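Local coordinates for protein nitrite oxidoreductase subunit B (Kuenenia stuttgartiensis, PDB 7B04) that probably carries electrons through its iron-sulfur clusters between the catalytic subunit and a heme subunit of the nitrite:nitrate oxidoreductase complex, at residues S74-I83 with V130-E138; Y305-L316 with F320-F331. All blocks are in the same frame, centred on the assembly; numbering follows the deposited sequence.

Contact 1. Residues S74-I83 with V130-E138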
loop_
_atom_site.group_PDB
_atom_site.type_symbol
_atom_site.label_atom_id
_atom_site.label_comp_id
_atom_site.label_asym_id
_atom_site.label_seq_id
_atom_site.Cartn_x
_atom_site.Cartn_y
_atom_site.Cartn_z
ATOM N N SER A 74 13.380 1.719 -16.699
ATOM C CA SER A 74 13.699 2.693 -17.743
ATOM C C SER A 74 13.262 2.206 -19.125
ATOM O O SER A 74 13.967 2.377 -20.121
ATOM C CB SER A 74 15.188 3.029 -17.728
ATOM O OG SER A 74 15.541 3.720 -16.547
ATOM N N TRP A 75 12.066 1.616 -19.191
ATOM C CA TRP A 75 11.578 1.050 -20.447
ATOM C C TRP A 75 11.291 2.121 -21.501
ATOM O O TRP A 75 11.554 1.907 -22.690
ATOM C CB TRP A 75 10.315 0.226 -20.188
ATOM C CG TRP A 75 9.155 1.085 -19.810
ATOM C CD1 TRP A 75 8.830 1.521 -18.559
ATOM C CD2 TRP A 75 8.174 1.636 -20.696
ATOM N NE1 TRP A 75 7.699 2.300 -18.609
ATOM C CE2 TRP A 75 7.278 2.387 -19.910
ATOM C CE3 TRP A 75 7.966 1.565 -22.076
ATOM C CZ2 TRP A 75 6.191 3.059 -20.459
ATOM C CZ3 TRP A 75 6.884 2.233 -22.619
ATOM C CH2 TRP A 75 6.009 2.970 -21.811
ATOM N N ASP A 76 10.756 3.277 -21.097
ATOM C CA ASP A 76 10.444 4.313 -22.080
ATOM C C ASP A 76 11.714 4.874 -22.707
ATOM O O ASP A 76 11.824 4.966 -23.935
ATOM C CB ASP A 76 9.596 5.426 -21.460
ATOM C CG ASP A 76 10.021 5.780 -20.054
ATOM O OD1 ASP A 76 11.189 5.519 -19.695
ATOM O OD2 ASP A 76 9.183 6.334 -19.308
ATOM N N VAL A 77 12.690 5.251 -21.876
ATOM C CA VAL A 77 13.898 5.891 -22.390
ATOM C C VAL A 77 14.674 4.928 -23.282
ATOM O O VAL A 77 15.260 5.335 -24.294
ATOM C CB VAL A 77 14.752 6.435 -21.228
ATOM C CG1 VAL A 77 13.901 7.332 -20.359
ATOM C CG2 VAL A 77 15.345 5.308 -20.400
ATOM N N LYS A 78 14.695 3.640 -22.922
ATOM C CA LYS A 78 15.421 2.660 -23.724
ATOM C C LYS A 78 14.836 2.556 -25.127
ATOM O O LYS A 78 15.578 2.511 -26.115
ATOM C CB LYS A 78 15.404 1.296 -23.032
ATOM C CG LYS A 78 16.318 1.197 -21.819
ATOM C CD LYS A 78 16.267 -0.189 -21.195
ATOM C CE LYS A 78 17.330 -1.102 -21.782
ATOM N NZ LYS A 78 18.674 -0.825 -21.205
ATOM N N THR A 79 13.506 2.515 -25.234
ATOM C CA THR A 79 12.858 2.418 -26.538
ATOM C C THR A 79 12.866 3.754 -27.273
ATOM O O THR A 79 13.059 3.791 -28.494
ATOM C CB THR A 79 11.427 1.904 -26.375
ATOM O OG1 THR A 79 11.450 0.611 -25.758
ATOM C CG2 THR A 79 10.737 1.799 -27.727
ATOM N N LEU A 80 12.670 4.860 -26.551
ATOM C CA LEU A 80 12.672 6.174 -27.188
ATOM C C LEU A 80 14.030 6.515 -27.787
ATOM O O LEU A 80 14.098 7.327 -28.716
ATOM C CB LEU A 80 12.256 7.252 -26.183
ATOM C CG LEU A 80 10.764 7.382 -25.862
ATOM C CD1 LEU A 80 10.553 8.327 -24.691
ATOM C CD2 LEU A 80 9.982 7.853 -27.079
ATOM N N LYS A 81 15.109 5.915 -27.275
ATOM C CA LYS A 81 16.433 6.164 -27.836
ATOM C C LYS A 81 16.625 5.470 -29.175
ATOM O O LYS A 81 17.382 5.954 -30.025
ATOM C CB LYS A 81 17.510 5.679 -26.867
ATOM C CG LYS A 81 18.920 5.944 -27.346
ATOM C CD LYS A 81 19.954 5.548 -26.315
ATOM C CE LYS A 81 21.305 6.141 -26.673
ATOM N NZ LYS A 81 21.157 7.486 -27.302
ATOM N N LEU A 82 15.924 4.363 -29.399
ATOM C CA LEU A 82 16.039 3.634 -30.653
ATOM C C LEU A 82 15.322 4.327 -31.801
ATOM O O LEU A 82 15.455 3.889 -32.949
ATOM C CB LEU A 82 15.506 2.207 -30.474
ATOM C CG LEU A 82 16.239 1.375 -29.414
ATOM C CD1 LEU A 82 15.535 0.045 -29.183
ATOM C CD2 LEU A 82 17.696 1.155 -29.795
ATOM N N ILE A 83 14.562 5.385 -31.522
ATOM C CA ILE A 83 13.843 6.122 -32.555
ATOM C C ILE A 83 14.209 7.600 -32.497
ATOM O O ILE A 83 13.543 8.435 -33.119
ATOM C CB ILE A 83 12.323 5.933 -32.406
ATOM C CG1 ILE A 83 11.855 6.474 -31.054
ATOM C CG2 ILE A 83 11.954 4.465 -32.551
ATOM C CD1 ILE A 83 10.352 6.538 -30.909
ATOM N N VAL A 130 12.087 -2.041 -34.390
ATOM C CA VAL A 130 13.208 -1.877 -33.474
ATOM C C VAL A 130 12.758 -2.254 -32.071
ATOM O O VAL A 130 11.578 -2.131 -31.717
ATOM C CB VAL A 130 13.751 -0.436 -33.518
ATOM C CG1 VAL A 130 14.689 -0.255 -34.697
ATOM C CG2 VAL A 130 12.605 0.559 -33.581
ATOM N N GLY A 131 13.699 -2.722 -31.262
ATOM C CA GLY A 131 13.369 -3.089 -29.903
ATOM C C GLY A 131 14.545 -3.747 -29.213
ATOM O O GLY A 131 15.672 -3.748 -29.715
ATOM N N TYR A 132 14.248 -4.307 -28.044
ATOM C CA TYR A 132 15.234 -5.005 -27.235
ATOM C C TYR A 132 14.496 -5.959 -26.310
ATOM O O TYR A 132 13.312 -5.777 -26.020
ATOM C CB TYR A 132 16.102 -4.029 -26.430
ATOM C CG TYR A 132 15.379 -3.371 -25.272
ATOM C CD1 TYR A 132 14.605 -2.235 -25.466
ATOM C CD2 TYR A 132 15.475 -3.885 -23.983
ATOM C CE1 TYR A 132 13.945 -1.631 -24.413
ATOM C CE2 TYR A 132 14.815 -3.290 -22.925
ATOM C CZ TYR A 132 14.053 -2.163 -23.145
ATOM O OH TYR A 132 13.395 -1.566 -22.093
ATOM N N ILE A 133 15.214 -6.978 -25.850
ATOM C CA ILE A 133 14.692 -7.919 -24.864
ATOM C C ILE A 133 15.194 -7.468 -23.495
ATOM O O ILE A 133 16.412 -7.494 -23.256
ATOM C CB ILE A 133 15.125 -9.360 -25.164
ATOM C CG1 ILE A 133 14.484 -9.850 -26.462
ATOM C CG2 ILE A 133 14.752 -10.277 -24.010
ATOM C CD1 ILE A 133 15.012 -11.186 -26.935
ATOM N N PRO A 134 14.319 -7.039 -22.588
ATOM C CA PRO A 134 14.777 -6.677 -21.243
ATOM C C PRO A 134 15.355 -7.885 -20.526
ATOM O O PRO A 134 14.737 -8.951 -20.469
ATOM C CB PRO A 134 13.504 -6.163 -20.558
ATOM C CG PRO A 134 12.585 -5.796 -21.679
ATOM C CD PRO A 134 12.884 -6.771 -22.776
ATOM N N GLU A 135 16.555 -7.712 -19.983
ATOM C CA GLU A 135 17.202 -8.795 -19.263
ATOM C C GLU A 135 16.441 -9.066 -17.968
ATOM O O GLU A 135 15.699 -8.217 -17.468
ATOM C CB GLU A 135 18.663 -8.433 -18.981
ATOM C CG GLU A 135 19.503 -9.520 -18.328
ATOM C CD GLU A 135 20.984 -9.191 -18.333
ATOM O OE1 GLU A 135 21.388 -8.278 -19.084
ATOM O OE2 GLU A 135 21.742 -9.840 -17.583
ATOM N N ASP A 136 16.618 -10.280 -17.433
ATOM C CA ASP A 136 15.888 -10.667 -16.228
ATOM C C ASP A 136 16.142 -9.697 -15.082
ATOM O O ASP A 136 15.269 -9.501 -14.229
ATOM C CB ASP A 136 16.259 -12.096 -15.818
ATOM C CG ASP A 136 17.747 -12.269 -15.555
ATOM O OD1 ASP A 136 18.519 -11.314 -15.783
ATOM O OD2 ASP A 136 18.147 -13.370 -15.119
ATOM N N LYS A 137 17.322 -9.075 -15.054
ATOM C CA LYS A 137 17.630 -8.091 -14.026
ATOM C C LYS A 137 16.904 -6.772 -14.250
ATOM O O LYS A 137 16.772 -5.986 -13.305
ATOM C CB LYS A 137 19.141 -7.875 -13.950
ATOM C CG LYS A 137 19.852 -9.032 -13.273
ATOM C CD LYS A 137 21.361 -8.886 -13.272
ATOM C CE LYS A 137 21.996 -10.044 -12.514
ATOM N NZ LYS A 137 23.477 -10.083 -12.655
ATOM N N GLU A 138 16.431 -6.508 -15.468
ATOM C CA GLU A 138 15.671 -5.294 -15.733
ATOM C C GLU A 138 14.193 -5.456 -15.416
ATOM O O GLU A 138 13.465 -4.457 -15.397
ATOM C CB GLU A 138 15.821 -4.873 -17.201
ATOM C CG GLU A 138 17.251 -4.671 -17.665
ATOM C CD GLU A 138 17.331 -4.262 -19.126
ATOM O OE1 GLU A 138 16.266 -4.118 -19.764
ATOM O OE2 GLU A 138 18.456 -4.084 -19.636
#

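Contact 2. Residues Y305-L316 with F320-F331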
loop_
_atom_site.group_PDB
_atom_site.type_symbol
_atom_site.label_atom_id
_atom_site.label_comp_id
_atom_site.label_asym_id
_atom_site.label_seq_id
_atom_site.Cartn_x
_atom_site.Cartn_y
_atom_site.Cartn_z
ATOM N N TYR A 305 -5.246 8.747 -21.622
ATOM C CA TYR A 305 -5.012 9.362 -20.325
ATOM C C TYR A 305 -5.395 10.832 -20.348
ATOM O O TYR A 305 -5.140 11.535 -21.332
ATOM C CB TYR A 305 -3.540 9.250 -19.921
ATOM C CG TYR A 305 -3.018 7.841 -19.776
ATOM C CD1 TYR A 305 -2.970 7.226 -18.534
ATOM C CD2 TYR A 305 -2.555 7.134 -20.878
ATOM C CE1 TYR A 305 -2.485 5.942 -18.393
ATOM C CE2 TYR A 305 -2.069 5.849 -20.748
ATOM C CZ TYR A 305 -2.037 5.258 -19.503
ATOM O OH TYR A 305 -1.555 3.977 -19.367
ATOM N N ILE A 306 -5.985 11.297 -19.254
ATOM C CA ILE A 306 -6.147 12.724 -18.997
ATOM C C ILE A 306 -4.860 13.209 -18.336
ATOM O O ILE A 306 -4.539 12.749 -17.228
ATOM C CB ILE A 306 -7.364 13.007 -18.110
ATOM C CG1 ILE A 306 -8.657 12.682 -18.863
ATOM C CG2 ILE A 306 -7.367 14.459 -17.656
ATOM C CD1 ILE A 306 -9.906 12.829 -18.025
ATOM N N PRO A 307 -4.109 14.110 -18.960
ATOM C CA PRO A 307 -2.763 14.432 -18.470
ATOM C C PRO A 307 -2.813 15.100 -17.109
ATOM O O PRO A 307 -3.842 15.674 -16.724
ATOM C CB PRO A 307 -2.216 15.391 -19.540
ATOM C CG PRO A 307 -3.053 15.130 -20.754
ATOM C CD PRO A 307 -4.413 14.791 -20.230
ATOM N N PRO A 308 -1.725 15.032 -16.342
ATOM C CA PRO A 308 -1.685 15.747 -15.062
ATOM C C PRO A 308 -1.680 17.253 -15.277
ATOM O O PRO A 308 -1.007 17.773 -16.171
ATOM C CB PRO A 308 -0.374 15.270 -14.424
ATOM C CG PRO A 308 -0.038 13.997 -15.134
ATOM C CD PRO A 308 -0.550 14.165 -16.529
ATOM N N ARG A 309 -2.442 17.955 -14.436
ATOM C CA ARG A 309 -2.525 19.409 -14.523
ATOM C C ARG A 309 -1.230 20.097 -14.107
ATOM O O ARG A 309 -1.030 21.268 -14.449
ATOM C CB ARG A 309 -3.685 19.920 -13.667
ATOM C CG ARG A 309 -3.485 19.731 -12.177
ATOM C CD ARG A 309 -4.545 20.466 -11.378
ATOM N NE ARG A 309 -4.312 20.356 -9.941
ATOM C CZ ARG A 309 -4.976 21.047 -9.021
ATOM N NH1 ARG A 309 -4.695 20.881 -7.737
ATOM N NH2 ARG A 309 -5.920 21.904 -9.386
ATOM N N TRP A 310 -0.354 19.406 -13.379
ATOM C CA TRP A 310 0.773 20.036 -12.708
ATOM C C TRP A 310 2.124 19.707 -13.326
ATOM O O TRP A 310 3.119 20.343 -12.964
ATOM C CB TRP A 310 0.800 19.619 -11.233
ATOM C CG TRP A 310 1.058 18.155 -11.059
ATOM C CD1 TRP A 310 2.268 17.552 -10.879
ATOM C CD2 TRP A 310 0.083 17.108 -11.066
ATOM N NE1 TRP A 310 2.106 16.192 -10.768
ATOM C CE2 TRP A 310 0.773 15.894 -10.878
ATOM C CE3 TRP A 310 -1.307 17.079 -11.209
ATOM C CZ2 TRP A 310 0.119 14.665 -10.829
ATOM C CZ3 TRP A 310 -1.954 15.858 -11.160
ATOM C CH2 TRP A 310 -1.240 14.668 -10.972
ATOM N N ALA A 311 2.190 18.743 -14.231
ATOM C CA ALA A 311 3.473 18.326 -14.768
ATOM C C ALA A 311 3.944 19.300 -15.847
ATOM O O ALA A 311 3.129 19.991 -16.464
ATOM C CB ALA A 311 3.374 16.919 -15.349
ATOM N N PRO A 312 5.254 19.388 -16.071
ATOM C CA PRO A 312 5.762 20.239 -17.154
ATOM C C PRO A 312 5.121 19.871 -18.480
ATOM O O PRO A 312 5.071 18.699 -18.864
ATOM C CB PRO A 312 7.266 19.948 -17.152
ATOM C CG PRO A 312 7.560 19.546 -15.755
ATOM C CD PRO A 312 6.345 18.802 -15.275
ATOM N N ARG A 313 4.613 20.887 -19.182
ATOM C CA ARG A 313 3.879 20.619 -20.410
ATOM C C ARG A 313 4.775 20.014 -21.482
ATOM O O ARG A 313 4.316 19.164 -22.249
ATOM C CB ARG A 313 3.227 21.904 -20.923
ATOM C CG ARG A 313 2.254 22.545 -19.943
ATOM C CD ARG A 313 0.948 21.772 -19.858
ATOM N NE ARG A 313 -0.055 22.472 -19.060
ATOM C CZ ARG A 313 -0.216 22.309 -17.750
ATOM N NH1 ARG A 313 -1.155 22.987 -17.104
ATOM N NH2 ARG A 313 0.560 21.464 -17.084
ATOM N N ALA A 314 6.062 20.372 -21.502
ATOM C CA ALA A 314 6.974 19.818 -22.499
ATOM C C ALA A 314 7.084 18.305 -22.365
ATOM O O ALA A 314 7.013 17.574 -23.360
ATOM C CB ALA A 314 8.350 20.471 -22.370
ATOM N N TYR A 315 7.257 17.817 -21.137
ATOM C CA TYR A 315 7.300 16.376 -20.913
ATOM C C TYR A 315 5.976 15.727 -21.300
ATOM O O TYR A 315 5.956 14.643 -21.894
ATOM C CB TYR A 315 7.647 16.082 -19.453
ATOM C CG TYR A 315 7.908 14.621 -19.142
ATOM C CD1 TYR A 315 9.123 14.024 -19.459
ATOM C CD2 TYR A 315 6.941 13.842 -18.517
ATOM C CE1 TYR A 315 9.364 12.690 -19.171
ATOM C CE2 TYR A 315 7.173 12.510 -18.226
ATOM C CZ TYR A 315 8.383 11.939 -18.555
ATOM O OH TYR A 315 8.611 10.613 -18.264
ATOM N N LEU A 316 4.857 16.373 -20.957
ATOM C CA LEU A 316 3.545 15.799 -21.244
ATOM C C LEU A 316 3.267 15.703 -22.744
ATOM O O LEU A 316 2.708 14.698 -23.204
ATOM C CB LEU A 316 2.458 16.626 -20.556
ATOM C CG LEU A 316 2.375 16.615 -19.026
ATOM C CD1 LEU A 316 1.073 17.255 -18.570
ATOM C CD2 LEU A 316 2.501 15.202 -18.476
ATOM N N PHE A 320 2.135 12.264 -24.573
ATOM C CA PHE A 320 0.751 12.095 -25.002
ATOM C C PHE A 320 0.426 12.842 -26.290
ATOM O O PHE A 320 -0.741 12.865 -26.700
ATOM C CB PHE A 320 -0.208 12.551 -23.896
ATOM C CG PHE A 320 -0.034 11.814 -22.599
ATOM C CD1 PHE A 320 -0.418 10.489 -22.482
ATOM C CD2 PHE A 320 0.507 12.452 -21.494
ATOM C CE1 PHE A 320 -0.262 9.812 -21.287
ATOM C CE2 PHE A 320 0.665 11.780 -20.297
ATOM C CZ PHE A 320 0.280 10.458 -20.193
ATOM N N GLY A 321 1.414 13.446 -26.942
ATOM C CA GLY A 321 1.178 14.170 -28.169
ATOM C C GLY A 321 0.844 15.628 -27.923
ATOM O O GLY A 321 0.935 16.130 -26.800
ATOM N N PRO A 322 0.428 16.335 -28.978
ATOM C CA PRO A 322 0.196 17.782 -28.854
ATOM C C PRO A 322 -1.139 18.159 -28.235
ATOM O O PRO A 322 -1.325 19.332 -27.885
ATOM C CB PRO A 322 0.278 18.267 -30.306
ATOM C CG PRO A 322 -0.162 17.092 -31.108
ATOM C CD PRO A 322 0.285 15.862 -30.366
ATOM N N GLY A 323 -2.065 17.217 -28.076
ATOM C CA GLY A 323 -3.367 17.514 -27.508
ATOM C C GLY A 323 -3.374 17.791 -26.021
ATOM O O GLY A 323 -4.445 18.042 -25.459
ATOM N N VAL A 324 -2.208 17.745 -25.372
ATOM C CA VAL A 324 -2.132 17.866 -23.918
ATOM C C VAL A 324 -2.679 19.209 -23.446
ATOM O O VAL A 324 -3.426 19.278 -22.461
ATOM C CB VAL A 324 -0.682 17.654 -23.447
ATOM C CG1 VAL A 324 -0.559 17.934 -21.961
ATOM C CG2 VAL A 324 -0.218 16.240 -23.770
ATOM N N ASP A 325 -2.312 20.296 -24.132
ATOM C CA ASP A 325 -2.651 21.635 -23.652
ATOM C C ASP A 325 -4.157 21.840 -23.544
ATOM O O ASP A 325 -4.647 22.376 -22.543
ATOM C CB ASP A 325 -2.051 22.686 -24.583
ATOM C CG ASP A 325 -0.542 22.681 -24.564
ATOM O OD1 ASP A 325 0.039 22.594 -23.462
ATOM O OD2 ASP A 325 0.067 22.759 -25.652
ATOM N N GLU A 326 -4.908 21.414 -24.558
ATOM C CA GLU A 326 -6.352 21.591 -24.539
ATOM C C GLU A 326 -7.049 20.620 -23.598
ATOM O O GLU A 326 -8.140 20.929 -23.110
ATOM C CB GLU A 326 -6.909 21.480 -25.960
ATOM C CG GLU A 326 -6.459 22.641 -26.836
ATOM C CD GLU A 326 -6.918 22.519 -28.271
ATOM O OE1 GLU A 326 -7.552 21.498 -28.614
ATOM O OE2 GLU A 326 -6.639 23.446 -29.059
ATOM N N ALA A 327 -6.455 19.452 -23.347
ATOM C CA ALA A 327 -7.051 18.511 -22.407
ATOM C C ALA A 327 -7.026 19.062 -20.986
ATOM O O ALA A 327 -8.022 18.969 -20.260
ATOM C CB ALA A 327 -6.317 17.171 -22.475
ATOM N N ILE A 328 -5.894 19.634 -20.573
ATOM C CA ILE A 328 -5.776 20.175 -19.222
ATOM C C ILE A 328 -6.694 21.378 -19.038
ATOM O O ILE A 328 -7.317 21.545 -17.983
ATOM C CB ILE A 328 -4.308 20.524 -18.924
ATOM C CG1 ILE A 328 -3.436 19.273 -19.045
ATOM C CG2 ILE A 328 -4.168 21.128 -17.543
ATOM C CD1 ILE A 328 -1.964 19.543 -18.891
ATOM N N GLU A 329 -6.797 22.229 -20.063
ATOM C CA GLU A 329 -7.653 23.409 -19.967
ATOM C C GLU A 329 -9.105 23.005 -19.724
ATOM O O GLU A 329 -9.836 23.681 -18.988
ATOM C CB GLU A 329 -7.504 24.257 -21.234
ATOM C CG GLU A 329 -8.322 25.542 -21.271
ATOM C CD GLU A 329 -9.565 25.418 -22.122
ATOM O OE1 GLU A 329 -9.515 24.675 -23.125
ATOM O OE2 GLU A 329 -10.583 26.068 -21.797
ATOM N N LYS A 330 -9.546 21.919 -20.360
ATOM C CA LYS A 330 -10.897 21.417 -20.134
ATOM C C LYS A 330 -11.049 20.833 -18.732
ATOM O O LYS A 330 -12.096 20.999 -18.096
ATOM C CB LYS A 330 -11.252 20.370 -21.189
ATOM C CG LYS A 330 -11.359 20.917 -22.602
ATOM C CD LYS A 330 -11.901 19.869 -23.559
ATOM C CE LYS A 330 -11.806 20.338 -25.000
ATOM N NZ LYS A 330 -12.603 21.574 -25.232
ATOM N N PHE A 331 -10.018 20.141 -18.236
ATOM C CA PHE A 331 -10.144 19.433 -16.963
ATOM C C PHE A 331 -10.114 20.371 -15.760
ATOM O O PHE A 331 -10.919 20.212 -14.835
ATOM C CB PHE A 331 -9.036 18.387 -16.820
ATOM C CG PHE A 331 -8.840 17.914 -15.406
ATOM C CD1 PHE A 331 -9.681 16.958 -14.863
ATOM C CD2 PHE A 331 -7.831 18.442 -14.613
ATOM C CE1 PHE A 331 -9.514 16.526 -13.561
ATOM C CE2 PHE A 331 -7.663 18.018 -13.309
ATOM C CZ PHE A 331 -8.507 17.058 -12.783
#

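Contact 1. Residues S74-I83 with V130-E138
Lys78 lies across one face of the Tyr132 ring, the two side chains crossing at about a right angle. The evidence is a CH-pi contact: Lys78 CE stands 3.9 Å from the ring centroid and 28° off the ring normal. Lys78 CD meets Tyr132 OH at 3.3 Å. Bends at chi3 and chi4 turn the end of the lysine chain, and NZ then faces Glu138, which approaches from the opposite direction; NZ to Glu138 OE2 is 3.6 Å, a long salt bridge. At the ring edge, near its plane, Thr79 OG1 lies 3.6 Å from Tyr132 CE1, while OG1 itself bonds weakly back to the carbonyl of Trp75. Tyr132 places its CG between its own backbone N and carbonyl carbon (chi1 72°), a rotation that brings the ring toward the helix. Replacing this tyrosine with an alanine would probably strip the lysine methylenes of their aromatic partner and open a gap beside Thr79. Farther along, Leu82 CD1 rests 3.8 Å from Gly131 O, and Ile83 CG2 meets Val130 CG2 at 4.1 Å. No hydrogen bond joins the two segments, so packing and one long ion pair carry the contact. Outside it, Lys221 forms a cation-pi pair with Tyr132, and Trp75 NE1 bonds to Glu64. The arrangement is an extended loop laid over one side of the short helix 75-81, in the neighbourhood of the ferredoxin-type clusters: the Trp75 side chain is about 8 Å from a bound [4Fe-4S] cluster.

Contact 2. Residues Y305-L316 with F320-F331
Ile328 presses its CD1 over the centre of one face of the Arg313 guanidinium, 3.4 Å above the plane, and the same methyl lies 3.4 Å from Pro308 O. That guanidinium is turned end-on to its own segment: NH1 (3.2 Å) and NH2 (3.1 Å) both bond to Arg309 O, which holds the flat group in position against the isoleucine. The close-packed side continues through Pro307, whose CB meets Val324 CG1 at 3.9 Å and whose CD meets Ala327 CB. Leu316 CB closes on Val324 CG1 at 3.6 Å, its side chain crossing that of the valine at about a right angle. Phe320 CE1 comes within 3.5 Å of Tyr305 CD2; the ring planes, 46° apart, meet obliquely. The looser side is the partly exposed end at Asp325. Its OD1 is 4.4 Å from Arg313 NE, beyond a salt bridge, and its carboxylate pairs instead with Arg317 through OD2. Phe320 N donates to Leu316 O, a backbone bond that belongs to helix 313-320 itself. Gly321, at a positive phi of 90°, then ends that helix and begins the type I turn into helix 324-332. The two helices thus pack beside the end of strand 303-306, with Leu291 of strand 291-292 touching Phe320 and Val324, and strand 25-31 meeting Ile306 and Phe331 through Asn31.

From the N terminus, contact 1 comes first: helix 75-81 leads into an excursion of 46 residues, including helix 116-123, which closes when 130-138 comes back against helix 75-81. The chain then runs through the cluster-binding cysteines from Cys175 to Cys262 before contact 2 opens. There, the second closure is local: the chain passes from strand 303-306 through helix 313-320 into helix 324-332. The centres of contact 1 and contact 2, in series and neither nested nor crossed, are about 25 Å apart. Contact 1 ties helix 75-81, near a [4Fe-4S] cluster, to a loop whose Gly131 is about 13 Å from the [3Fe-4S] cluster and which also meets subunit C; contact 2 ties helix 324-332 to the mixed sheet beside [4Fe-4S] cluster #1.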